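Local coordinates for protein hydrazine synthase subunit alpha (Candidatus Kuenenia stuttgartiensis, PDB 5C2V) that forms the part of the hydrazine synthase complex that condenses hydroxylamine with ammonia to give hydrazine, and carries two heme c groups, at residues Asn709-Tyr723 against Leu749-Asp762. Residues are numbered along the deposited sequence; the frame is centred on the assembly and turned at random.
With HEC (heme c), chain B.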
# COMPACT_ATOMS: atom_id res chain seq x y z
N ASN D 709 7.64 -19.31 2.63
CA ASN D 709 6.52 -18.39 2.51
C ASN D 709 5.33 -18.89 3.32
O ASN D 709 4.68 -19.85 2.95
CB ASN D 709 6.13 -18.21 1.04
CG ASN D 709 7.20 -17.51 0.23
OD1 ASN D 709 7.06 -16.35 -0.14
ND2 ASN D 709 8.28 -18.23 -0.06
N PRO D 710 5.05 -18.23 4.46
CA PRO D 710 3.95 -18.65 5.33
C PRO D 710 2.59 -18.65 4.64
O PRO D 710 2.23 -17.68 3.96
CB PRO D 710 4.00 -17.62 6.47
CG PRO D 710 5.43 -17.21 6.51
CD PRO D 710 5.87 -17.18 5.08
N SER D 711 1.87 -19.75 4.81
CA SER D 711 0.57 -20.01 4.19
C SER D 711 0.60 -20.00 2.67
O SER D 711 -0.44 -19.88 2.02
CB SER D 711 -0.46 -19.00 4.69
OG SER D 711 -1.71 -19.17 4.03
N ALA D 712 1.79 -20.12 2.09
CA ALA D 712 1.93 -20.65 0.74
C ALA D 712 3.15 -21.56 0.68
O ALA D 712 4.29 -21.08 0.70
CB ALA D 712 2.05 -19.52 -0.28
N ALA D 713 2.93 -22.86 0.53
CA ALA D 713 4.05 -23.79 0.41
C ALA D 713 4.53 -23.78 -1.03
O ALA D 713 5.72 -23.96 -1.31
CB ALA D 713 3.64 -25.18 0.84
N ILE D 714 3.59 -23.55 -1.93
CA ILE D 714 3.84 -23.57 -3.36
C ILE D 714 4.75 -22.41 -3.79
O ILE D 714 5.40 -22.47 -4.83
CB ILE D 714 2.50 -23.53 -4.14
CG1 ILE D 714 2.70 -23.88 -5.61
CG2 ILE D 714 1.83 -22.18 -3.96
CD1 ILE D 714 1.41 -23.88 -6.41
N ASN D 715 4.80 -21.37 -2.97
CA ASN D 715 5.66 -20.22 -3.24
C ASN D 715 7.00 -20.29 -2.53
O ASN D 715 7.85 -19.41 -2.69
CB ASN D 715 4.95 -18.92 -2.85
CG ASN D 715 3.82 -18.56 -3.80
OD1 ASN D 715 3.81 -18.97 -4.96
ND2 ASN D 715 2.87 -17.77 -3.31
N SER D 716 7.20 -21.34 -1.74
CA SER D 716 8.39 -21.46 -0.91
C SER D 716 9.56 -22.13 -1.64
O SER D 716 9.40 -23.20 -2.22
CB SER D 716 8.06 -22.23 0.37
OG SER D 716 7.08 -21.55 1.14
N LEU D 717 10.72 -21.48 -1.59
CA LEU D 717 11.92 -21.99 -2.24
C LEU D 717 12.29 -23.38 -1.74
O LEU D 717 12.75 -24.23 -2.50
CB LEU D 717 13.09 -21.02 -2.03
CG LEU D 717 14.36 -21.19 -2.87
CD1 LEU D 717 15.03 -19.84 -3.09
CD2 LEU D 717 15.34 -22.15 -2.22
N LEU D 718 12.09 -23.60 -0.44
CA LEU D 718 12.35 -24.90 0.17
C LEU D 718 11.55 -26.00 -0.51
O LEU D 718 12.08 -27.06 -0.84
CB LEU D 718 12.03 -24.86 1.67
CG LEU D 718 12.14 -26.19 2.42
CD1 LEU D 718 13.55 -26.72 2.33
CD2 LEU D 718 11.70 -26.03 3.87
N VAL D 719 10.26 -25.73 -0.73
CA VAL D 719 9.38 -26.68 -1.37
C VAL D 719 9.72 -26.82 -2.85
O VAL D 719 9.65 -27.91 -3.42
CB VAL D 719 7.90 -26.27 -1.21
CG1 VAL D 719 6.98 -27.31 -1.83
CG2 VAL D 719 7.57 -26.09 0.26
N TRP D 720 10.09 -25.70 -3.47
CA TRP D 720 10.56 -25.69 -4.85
C TRP D 720 11.73 -26.66 -5.04
O TRP D 720 11.80 -27.38 -6.04
CB TRP D 720 10.99 -24.29 -5.28
CG TRP D 720 9.86 -23.41 -5.75
CD1 TRP D 720 8.67 -23.20 -5.13
CD2 TRP D 720 9.84 -22.62 -6.95
NE1 TRP D 720 7.90 -22.33 -5.86
CE2 TRP D 720 8.59 -21.96 -6.98
CE3 TRP D 720 10.74 -22.41 -7.99
CZ2 TRP D 720 8.23 -21.11 -8.02
CZ3 TRP D 720 10.38 -21.56 -9.02
CH2 TRP D 720 9.14 -20.92 -9.03
N ARG D 721 12.63 -26.68 -4.06
CA ARG D 721 13.80 -27.55 -4.12
C ARG D 721 13.46 -28.99 -3.75
O ARG D 721 13.99 -29.93 -4.35
CB ARG D 721 14.90 -27.03 -3.20
CG ARG D 721 15.53 -25.72 -3.68
CD ARG D 721 15.92 -25.81 -5.14
NE ARG D 721 16.78 -26.95 -5.42
CZ ARG D 721 18.10 -26.94 -5.31
NH1 ARG D 721 18.72 -25.83 -4.94
NH2 ARG D 721 18.80 -28.03 -5.58
N LEU D 722 12.58 -29.17 -2.77
CA LEU D 722 12.19 -30.50 -2.34
C LEU D 722 11.42 -31.24 -3.44
O LEU D 722 11.45 -32.46 -3.50
CB LEU D 722 11.35 -30.43 -1.06
CG LEU D 722 12.13 -30.14 0.22
CD1 LEU D 722 11.19 -29.92 1.39
CD2 LEU D 722 13.10 -31.27 0.52
N TYR D 723 10.72 -30.49 -4.29
CA TYR D 723 10.07 -31.08 -5.46
C TYR D 723 10.89 -30.92 -6.74
O TYR D 723 10.53 -31.48 -7.78
CB TYR D 723 8.68 -30.48 -5.65
CG TYR D 723 7.66 -30.95 -4.64
CD1 TYR D 723 7.62 -30.42 -3.36
CD2 TYR D 723 6.72 -31.92 -4.97
CE1 TYR D 723 6.69 -30.84 -2.43
CE2 TYR D 723 5.78 -32.35 -4.05
CZ TYR D 723 5.77 -31.81 -2.78
OH TYR D 723 4.84 -32.23 -1.86
N LEU D 749 13.50 -37.25 0.80
CA LEU D 749 12.40 -37.47 1.72
C LEU D 749 11.35 -38.41 1.14
O LEU D 749 11.22 -38.53 -0.08
CB LEU D 749 11.73 -36.15 2.10
CG LEU D 749 12.58 -35.08 2.79
CD1 LEU D 749 11.75 -33.83 3.04
CD2 LEU D 749 13.15 -35.61 4.09
N THR D 750 10.60 -39.07 2.01
CA THR D 750 9.42 -39.81 1.57
C THR D 750 8.29 -38.81 1.34
O THR D 750 8.46 -37.62 1.58
CB THR D 750 8.98 -40.87 2.61
OG1 THR D 750 8.59 -40.22 3.82
CG2 THR D 750 10.13 -41.83 2.90
N GLN D 751 7.15 -39.30 0.88
CA GLN D 751 6.03 -38.41 0.58
C GLN D 751 5.44 -37.83 1.86
O GLN D 751 5.03 -36.67 1.91
CB GLN D 751 4.96 -39.14 -0.23
CG GLN D 751 3.73 -38.29 -0.55
CD GLN D 751 4.04 -37.13 -1.48
OE1 GLN D 751 5.04 -37.13 -2.19
NE2 GLN D 751 3.17 -36.12 -1.47
N ASP D 752 5.40 -38.66 2.91
CA ASP D 752 4.83 -38.25 4.19
C ASP D 752 5.63 -37.13 4.85
O ASP D 752 5.05 -36.18 5.38
CB ASP D 752 4.74 -39.46 5.13
CG ASP D 752 3.83 -40.55 4.61
OD1 ASP D 752 2.89 -40.22 3.85
OD2 ASP D 752 4.05 -41.73 4.95
N GLU D 753 6.95 -37.24 4.81
CA GLU D 753 7.83 -36.23 5.40
C GLU D 753 7.75 -34.91 4.65
O GLU D 753 7.55 -33.84 5.24
CB GLU D 753 9.27 -36.74 5.42
CG GLU D 753 9.46 -38.05 6.18
CD GLU D 753 10.77 -38.74 5.86
OE1 GLU D 753 11.41 -38.37 4.84
OE2 GLU D 753 11.17 -39.65 6.61
N ARG D 754 7.90 -35.00 3.33
CA ARG D 754 7.84 -33.83 2.46
C ARG D 754 6.51 -33.10 2.59
O ARG D 754 6.47 -31.88 2.74
CB ARG D 754 8.09 -34.23 1.01
CG ARG D 754 8.24 -33.06 0.05
CD ARG D 754 8.69 -33.52 -1.32
NE ARG D 754 7.68 -34.34 -1.99
CZ ARG D 754 7.84 -34.90 -3.18
NH1 ARG D 754 8.97 -34.72 -3.85
NH2 ARG D 754 6.87 -35.62 -3.71
N TYR D 755 5.42 -33.86 2.56
CA TYR D 755 4.10 -33.26 2.69
C TYR D 755 3.83 -32.79 4.11
O TYR D 755 2.96 -31.96 4.34
CB TYR D 755 3.00 -34.24 2.25
CG TYR D 755 1.67 -33.56 2.06
CD1 TYR D 755 1.43 -32.75 0.95
CD2 TYR D 755 0.65 -33.70 2.99
CE1 TYR D 755 0.22 -32.12 0.77
CE2 TYR D 755 -0.57 -33.07 2.82
CZ TYR D 755 -0.78 -32.28 1.71
OH TYR D 755 -1.99 -31.65 1.53
N ALA D 756 4.58 -33.33 5.07
CA ALA D 756 4.52 -32.83 6.43
C ALA D 756 5.10 -31.43 6.46
O ALA D 756 4.55 -30.52 7.10
CB ALA D 756 5.26 -33.74 7.39
N ILE D 757 6.21 -31.24 5.75
CA ILE D 757 6.80 -29.91 5.61
C ILE D 757 5.84 -28.96 4.89
O ILE D 757 5.66 -27.81 5.31
CB ILE D 757 8.15 -29.97 4.86
CG1 ILE D 757 9.15 -30.82 5.63
CG2 ILE D 757 8.70 -28.57 4.64
CD1 ILE D 757 10.51 -30.92 4.97
N VAL D 758 5.23 -29.45 3.81
CA VAL D 758 4.25 -28.68 3.06
C VAL D 758 3.11 -28.20 3.95
O VAL D 758 2.75 -27.02 3.95
CB VAL D 758 3.66 -29.49 1.89
CG1 VAL D 758 2.52 -28.74 1.23
CG2 VAL D 758 4.75 -29.82 0.87
N GLU D 759 2.54 -29.13 4.72
CA GLU D 759 1.47 -28.81 5.67
C GLU D 759 1.93 -27.79 6.70
O GLU D 759 1.20 -26.85 7.01
CB GLU D 759 0.99 -30.07 6.38
CG GLU D 759 0.05 -30.93 5.55
CD GLU D 759 -0.49 -32.12 6.33
OE1 GLU D 759 0.27 -32.68 7.16
OE2 GLU D 759 -1.66 -32.48 6.13
N TRP D 760 3.14 -27.98 7.22
CA TRP D 760 3.70 -27.06 8.20
C TRP D 760 3.77 -25.64 7.65
O TRP D 760 3.37 -24.69 8.33
CB TRP D 760 5.10 -27.52 8.62
CG TRP D 760 5.84 -26.49 9.43
CD1 TRP D 760 5.50 -26.00 10.65
CD2 TRP D 760 7.06 -25.84 9.06
NE1 TRP D 760 6.42 -25.08 11.07
CE2 TRP D 760 7.39 -24.96 10.11
CE3 TRP D 760 7.90 -25.90 7.95
CZ2 TRP D 760 8.53 -24.15 10.08
CZ3 TRP D 760 9.03 -25.10 7.92
CH2 TRP D 760 9.33 -24.24 8.98
N ILE D 761 4.26 -25.49 6.43
CA ILE D 761 4.37 -24.17 5.81
C ILE D 761 2.99 -23.57 5.52
O ILE D 761 2.76 -22.38 5.78
CB ILE D 761 5.19 -24.23 4.51
CG1 ILE D 761 6.61 -24.71 4.81
CG2 ILE D 761 5.23 -22.87 3.85
CD1 ILE D 761 7.53 -24.68 3.62
N ASP D 762 2.09 -24.38 4.98
CA ASP D 762 0.74 -23.91 4.67
C ASP D 762 -0.03 -23.49 5.91
O ASP D 762 -0.92 -22.63 5.85
CB ASP D 762 -0.04 -25.00 3.92
CG ASP D 762 0.01 -24.83 2.42
OD1 ASP D 762 0.82 -24.00 1.94
OD2 ASP D 762 -0.75 -25.52 1.71
FE HEC B . 20.50 -29.52 0.79
CHA HEC B . 21.30 -26.78 -1.12
CHB HEC B . 17.59 -27.98 1.77
CHC HEC B . 19.62 -32.31 2.63
CHD HEC B . 23.51 -31.00 0.05
NA HEC B . 19.63 -27.71 0.43
C1A HEC B . 20.10 -26.75 -0.46
C2A HEC B . 19.09 -25.72 -0.56
C3A HEC B . 18.07 -26.04 0.24
C4A HEC B . 18.38 -27.30 0.88
CMA HEC B . 16.78 -25.22 0.43
CAA HEC B . 19.19 -24.45 -1.44
CBA HEC B . 19.87 -23.33 -0.66
CGA HEC B . 19.83 -22.06 -1.47
O1A HEC B . 19.90 -20.96 -0.86
O2A HEC B . 19.73 -22.14 -2.72
NB HEC B . 18.93 -30.03 2.03
C1B HEC B . 17.77 -29.28 2.20
C2B HEC B . 16.81 -30.11 2.89
C3B HEC B . 17.37 -31.30 3.13
C4B HEC B . 18.71 -31.27 2.59
CMB HEC B . 15.38 -29.68 3.29
CAB HEC B . 16.73 -32.52 3.85
CBB HEC B . 15.67 -33.16 2.93
NC HEC B . 21.39 -31.32 1.25
C1C HEC B . 20.86 -32.33 2.03
C2C HEC B . 21.77 -33.45 2.01
C3C HEC B . 22.89 -33.05 1.40
C4C HEC B . 22.64 -31.73 0.84
CMC HEC B . 21.61 -34.71 2.89
CAC HEC B . 24.18 -33.88 1.20
CBC HEC B . 23.92 -35.10 0.30
ND HEC B . 22.16 -28.96 -0.36
C1D HEC B . 23.28 -29.78 -0.54
C2D HEC B . 24.18 -29.12 -1.46
C3D HEC B . 23.51 -27.80 -1.85
C4D HEC B . 22.25 -27.78 -1.10
CMD HEC B . 25.55 -29.65 -1.95
CAD HEC B . 24.12 -26.75 -2.81
CBD HEC B . 23.12 -26.06 -3.74
CGD HEC B . 22.31 -27.05 -4.54
O1D HEC B . 21.21 -26.68 -5.01
O2D HEC B . 22.77 -28.21 -4.71
O HOH W 1 0.73 -23.80 -1.24
O HOH W 2 2.21 -33.81 -3.08
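The guanidinium of Arg754 lies flat over one face of the Tyr723 ring, with centres 3.7 Å apart and planes at 17°. This is a stacked cation-pi contact. Arg754 CD sits over the same face as a CH-pi partner. The chain of Arg754 runs extended and then bends at its third torsion (chi3 66°), which lays the guanidinium along the ring. Two bonds hold the group. Arg754 NH2 donates to Gln751 OE1, 2.8 Å, tilted from the guanidinium plane, and NH1 makes a weak bond to Leu722 O at the edge. At the ring edge, Tyr723 meets Val758 CG2.

Further along, Leu722 divides its branches. CD1 packs on Ile757 CD1, while CD2 touches both Leu749 CD1 and the heme methyl CMB. Leu718 does the same, with CD2 on Ile757 CG2 and CD1 on the heme. The side chains of Val719 and Ile761 slide past each other in opposite directions, with Val719 CG2 3.6 Å from Ile761 CD1.

At the far end, a type II turn from Asn709 to Ala712 closes over the C-terminal end of helix 751-762. Ser711 N bonds to Ile761 O, 2.9 Å. Asp762 OD1 accepts from Ala713 N at 2.8 Å, nearly along its C-O axis. Its other oxygen, OD2, forms a salt bridge with Arg463.

Arg721 points to the heme instead. Its NH1 and NH2 both grip propionate oxygen O1D. Arg721 NH1 reaches heme O1D at 2.6 Å, and Glu724 pairs with NH2.

The two helices pack nearly antiparallel, at 162°. Helix 717-722 and Leu749 line the bis-histidine heme c pocket of the C-terminal cytochrome c domain.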